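Local coordinates for 3-phosphoshikimate 1-carboxyvinyltransferase (Streptomyces sviceus, PDB 7M0O), which probably catalyses transfer of the enolpyruvyl group of phosphoenolpyruvate to the 5-hydroxyl of shikimate-3-phosphate, the penultimate step of chorismate synthesis, at residues R114-L119 / E145-D149; L119-R124 / T135-V141. All coordinates share one frame; numbering follows the deposited sequence.

Going from the N terminus, helix 110-118 supplies the first half of interaction 1 and ends at D118; L119, just past it, belongs to both contacts. The chain then turns through G120, with V121 N reaching back to L116 O, and runs into strand 122-125. Strand 134-139 returns beside it, and interaction 2 closes this beta hairpin, with ten residues between its segments. After V141 the chain enters strand 144-147, which comes back to the helix and closes the longer loop of interaction 1. Interaction 2 is therefore nested inside interaction 1. Together they place one helix between two four-stranded sheets: L123 of the hairpin packs on L116, while V146 of the other sheet meets A115 and L119.

Interaction 1: residues R114-L119 / E145-D149; sequences RALRDL and EVTLD. With K (potassium ion), chain C.
V146 sits between A115 and L119, turning one methyl to the helix and its branch point to the leucine. With V146 CG2 anti to the backbone N, this methyl lies over the helix surface, 4.0 Å from A115 CB and 3.9 Å from A115 O. A115 suits the spot because its single methyl lets the strand come close. L119, the first residue past the helix, crosses V146 at about a right angle; its CG is swung anti to the carbonyl carbon (chi1 -74°), and L119 CD2 comes within 4.0 Å of V146 CB. Helix 114-118 and strand 145-147 run roughly antiparallel, at 152°.

A polar seam flanks this apolar patch. A water donates a hydrogen bond to D118 OD2 at 2.8 Å and accepts one from T147 N at 3.0 Å. V146 and L148 use their backbones to bond strand 171-174, so T147 N faces the other way; the water satisfies it and D118 OD2 anchors the water. Further along, R114 is modelled in two conformers. In one, bends at chi2 and chi3 set its guanidinium with T147 O over one face and L148 CD1 at its edge. The salt bridge to D149 OD2 is long and well out of the guanidinium plane, a charge attraction only.

At the C-terminal end of the helix, the carbonyls R117 O and D118 O both bind a potassium ion, D118 O at 2.8 Å. The whole is a helix laid on an edge strand of a mixed four-stranded sheet, the helix-on-sheet packing characteristic of the EPSP synthase fold.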
# COMPACT_ATOMS: atom_id res chain seq x y z
N ARG A 114 -0.05 -20.17 13.06
CA ARG A 114 0.05 -21.60 12.76
C ARG A 114 1.35 -21.92 12.04
O ARG A 114 1.99 -22.94 12.33
CB ARG A 114 -1.17 -22.04 11.93
CG ARG A 114 -1.10 -23.45 11.39
CD ARG A 114 -1.39 -23.44 9.90
NE ARG A 114 -0.52 -22.48 9.23
CZ ARG A 114 -0.88 -21.69 8.23
NH1 ARG A 114 -2.10 -21.72 7.74
NH2 ARG A 114 0.01 -20.87 7.72
N ALA A 115 1.75 -21.06 11.10
CA ALA A 115 3.00 -21.26 10.38
C ALA A 115 4.21 -21.14 11.30
O ALA A 115 5.16 -21.91 11.17
CB ALA A 115 3.09 -20.27 9.21
N LEU A 116 4.19 -20.18 12.24
CA LEU A 116 5.32 -20.03 13.16
C LEU A 116 5.46 -21.25 14.06
O LEU A 116 6.58 -21.68 14.37
CB LEU A 116 5.15 -18.77 14.02
CG LEU A 116 5.35 -17.44 13.28
CD1 LEU A 116 4.96 -16.23 14.17
CD2 LEU A 116 6.79 -17.29 12.80
N ARG A 117 4.33 -21.79 14.53
CA ARG A 117 4.36 -22.99 15.36
C ARG A 117 4.73 -24.24 14.55
O ARG A 117 5.45 -25.11 15.05
CB ARG A 117 3.03 -23.14 16.08
CG ARG A 117 2.86 -22.08 17.19
CD ARG A 117 1.49 -22.19 17.83
NE ARG A 117 0.43 -21.72 16.94
CZ ARG A 117 -0.87 -21.78 17.24
NH1 ARG A 117 -1.25 -22.27 18.41
NH2 ARG A 117 -1.78 -21.33 16.37
N ASP A 118 4.27 -24.33 13.29
CA ASP A 118 4.76 -25.38 12.41
C ASP A 118 6.29 -25.34 12.33
O ASP A 118 6.94 -26.39 12.27
CB ASP A 118 4.18 -25.25 11.00
CG ASP A 118 2.73 -25.72 10.90
OD1 ASP A 118 2.21 -26.31 11.88
OD2 ASP A 118 2.10 -25.49 9.84
N LEU A 119 6.86 -24.14 12.31
CA LEU A 119 8.30 -23.88 12.25
C LEU A 119 9.01 -24.00 13.61
O LEU A 119 10.21 -23.68 13.70
CB LEU A 119 8.56 -22.49 11.68
CG LEU A 119 8.32 -22.38 10.17
CD1 LEU A 119 8.32 -20.93 9.72
CD2 LEU A 119 9.39 -23.19 9.45
N GLU A 145 10.93 -26.27 5.38
CA GLU A 145 9.64 -26.17 4.69
C GLU A 145 8.54 -25.68 5.62
O GLU A 145 8.56 -25.95 6.82
CB GLU A 145 9.24 -27.52 4.10
CG GLU A 145 10.05 -27.96 2.90
CD GLU A 145 9.55 -29.26 2.31
OE1 GLU A 145 9.08 -30.12 3.08
OE2 GLU A 145 9.62 -29.43 1.07
N VAL A 146 7.58 -24.96 5.05
CA VAL A 146 6.35 -24.60 5.74
C VAL A 146 5.27 -24.38 4.68
O VAL A 146 5.55 -23.92 3.58
CB VAL A 146 6.55 -23.36 6.64
CG1 VAL A 146 7.01 -22.15 5.82
CG2 VAL A 146 5.29 -23.07 7.48
N THR A 147 4.04 -24.76 5.01
CA THR A 147 2.90 -24.58 4.11
C THR A 147 1.96 -23.55 4.72
O THR A 147 1.44 -23.77 5.82
CB THR A 147 2.18 -25.91 3.85
OG1 THR A 147 3.09 -26.86 3.29
CG2 THR A 147 1.01 -25.70 2.88
N LEU A 148 1.75 -22.44 4.03
CA LEU A 148 0.92 -21.36 4.53
C LEU A 148 -0.47 -21.45 3.91
O LEU A 148 -0.60 -21.64 2.70
CB LEU A 148 1.56 -20.00 4.22
CG LEU A 148 0.68 -18.78 4.46
CD1 LEU A 148 0.60 -18.46 5.94
CD2 LEU A 148 1.24 -17.61 3.71
N ASP A 149 -1.50 -21.30 4.74
CA ASP A 149 -2.87 -21.30 4.25
C ASP A 149 -3.45 -19.89 4.27
O ASP A 149 -4.50 -19.65 4.89
CB ASP A 149 -3.72 -22.26 5.07
CG ASP A 149 -3.49 -23.72 4.68
OD1 ASP A 149 -3.74 -24.07 3.50
OD2 ASP A 149 -3.06 -24.51 5.55
K K C . 6.60 -27.83 14.59
O HOH W 1 3.56 -26.20 7.58

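Interaction 2: residues L119-R124 / T135-V141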
# COMPACT_ATOMS: atom_id res chain seq x y z
N LEU A 119 6.86 -24.14 12.31
CA LEU A 119 8.30 -23.88 12.25
C LEU A 119 9.01 -24.00 13.61
O LEU A 119 10.21 -23.68 13.70
CB LEU A 119 8.56 -22.49 11.68
CG LEU A 119 8.32 -22.38 10.17
CD1 LEU A 119 8.32 -20.93 9.72
CD2 LEU A 119 9.39 -23.19 9.45
N GLY A 120 8.32 -24.43 14.65
CA GLY A 120 8.98 -24.73 15.91
C GLY A 120 8.97 -23.62 16.93
O GLY A 120 9.66 -23.75 17.96
N VAL A 121 8.24 -22.54 16.69
CA VAL A 121 8.19 -21.44 17.65
C VAL A 121 7.25 -21.82 18.79
O VAL A 121 6.14 -22.34 18.56
CB VAL A 121 7.74 -20.13 16.97
CG1 VAL A 121 7.63 -19.01 18.01
CG2 VAL A 121 8.75 -19.74 15.88
N ASP A 122 7.69 -21.58 20.02
CA ASP A 122 6.85 -21.72 21.20
C ASP A 122 6.02 -20.45 21.29
O ASP A 122 6.41 -19.47 21.92
CB ASP A 122 7.69 -21.92 22.45
CG ASP A 122 6.84 -22.10 23.71
OD1 ASP A 122 5.63 -21.79 23.69
OD2 ASP A 122 7.41 -22.56 24.72
N LEU A 123 4.87 -20.45 20.63
CA LEU A 123 3.91 -19.36 20.67
C LEU A 123 2.62 -19.89 21.29
O LEU A 123 2.14 -20.97 20.92
CB LEU A 123 3.65 -18.80 19.25
CG LEU A 123 2.73 -17.59 19.06
CD1 LEU A 123 3.09 -16.95 17.74
CD2 LEU A 123 1.25 -18.04 19.04
N ARG A 124 2.06 -19.12 22.21
CA ARG A 124 0.85 -19.51 22.91
C ARG A 124 -0.15 -18.37 22.88
O ARG A 124 0.18 -17.24 23.25
CB ARG A 124 1.17 -19.91 24.36
CG ARG A 124 2.17 -21.04 24.45
CD ARG A 124 2.52 -21.40 25.88
NE ARG A 124 3.84 -22.02 25.97
CZ ARG A 124 4.42 -22.35 27.12
NH1 ARG A 124 3.78 -22.13 28.27
NH2 ARG A 124 5.63 -22.89 27.14
N THR A 135 1.91 -15.02 23.61
CA THR A 135 3.22 -15.01 24.24
C THR A 135 4.19 -15.84 23.40
O THR A 135 3.89 -16.99 23.08
CB THR A 135 3.11 -15.55 25.67
OG1 THR A 135 2.25 -14.67 26.42
CG2 THR A 135 4.48 -15.62 26.35
N VAL A 136 5.34 -15.25 23.05
CA VAL A 136 6.40 -15.94 22.32
C VAL A 136 7.59 -16.18 23.23
O VAL A 136 8.25 -15.22 23.66
CB VAL A 136 6.85 -15.16 21.07
CG1 VAL A 136 7.93 -15.97 20.31
CG2 VAL A 136 5.67 -14.79 20.17
N ARG A 137 7.89 -17.45 23.49
CA ARG A 137 9.14 -17.85 24.14
C ARG A 137 10.12 -18.19 23.03
O ARG A 137 10.22 -19.34 22.59
CB ARG A 137 8.89 -19.03 25.08
CG ARG A 137 7.99 -18.65 26.27
CD ARG A 137 7.32 -19.88 26.92
NE ARG A 137 6.72 -19.58 28.22
CZ ARG A 137 5.48 -19.10 28.40
NH1 ARG A 137 4.70 -18.86 27.37
NH2 ARG A 137 5.03 -18.87 29.63
N ALA A 138 10.84 -17.17 22.57
CA ALA A 138 11.63 -17.25 21.34
C ALA A 138 13.00 -17.88 21.59
O ALA A 138 13.65 -17.62 22.61
CB ALA A 138 11.80 -15.84 20.75
N ALA A 139 13.45 -18.69 20.62
CA ALA A 139 14.80 -19.25 20.61
C ALA A 139 15.28 -19.40 19.17
O ALA A 139 15.89 -20.41 18.80
CB ALA A 139 14.85 -20.59 21.34
N GLY A 140 15.00 -18.40 18.33
CA GLY A 140 15.29 -18.47 16.92
C GLY A 140 14.39 -19.41 16.15
O GLY A 140 13.57 -20.13 16.74
N VAL A 141 14.53 -19.41 14.82
CA VAL A 141 13.76 -20.27 13.92
C VAL A 141 14.75 -21.05 13.06
O VAL A 141 15.58 -20.45 12.37
CB VAL A 141 12.80 -19.46 13.04
CG1 VAL A 141 12.09 -20.37 12.08
CG2 VAL A 141 11.81 -18.69 13.92
O HOH W 2 10.52 -20.59 20.20
O HOH W 3 4.98 -19.08 24.55
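R124 and R137 start alike, each with CG anti to its carbonyl carbon and an extended chain as far as NE, but the side chains cross at about a right angle, and the turned last torsion of R137 (chi4 86°) lays its guanidinium parallel to that of R124. They stack flat, planes 7° apart and centres 3.6 Å apart, with R124 NH1 over the centre of the R137 group. D122, its CG anti to the backbone N, brings a carboxylate alongside. R124 grips it side-on, NE to D122 OD1 at 2.9 Å and NH2 to D122 OD2 at 3.0 Å, both through syn lone pairs, which fixes the rotation of the R124 guanidinium.

In the backbone, R124 and T135 form a hydrogen-bonded antiparallel pair, with T135 N to R124 O at 2.8 Å and R124 N to T135 O at 2.9 Å. Toward the helix the strands part, and a water bridges D122 N and R137 O. L123 and V136 point to the other, buried face. V121 CG1 meets V136 CG1 at 3.8 Å, while V121 CG2 turns to V141 CG2, a good use of a branched residue. G120 allows the positive phi of the C-prime residue in the Schellman motif that ends the helix.

Stacked like charges need compensation: D122 probably offsets part of the charge, and a water at the edge of the R137 guanidinium, in its plane, accepts a hydrogen bond from R137 NH1 and lies within hydrogen-bonding distance of D122 OD1 and T135 O. Delocalised cations can thus lie face to face, giving the hairpin a charged face backed by an aliphatic one.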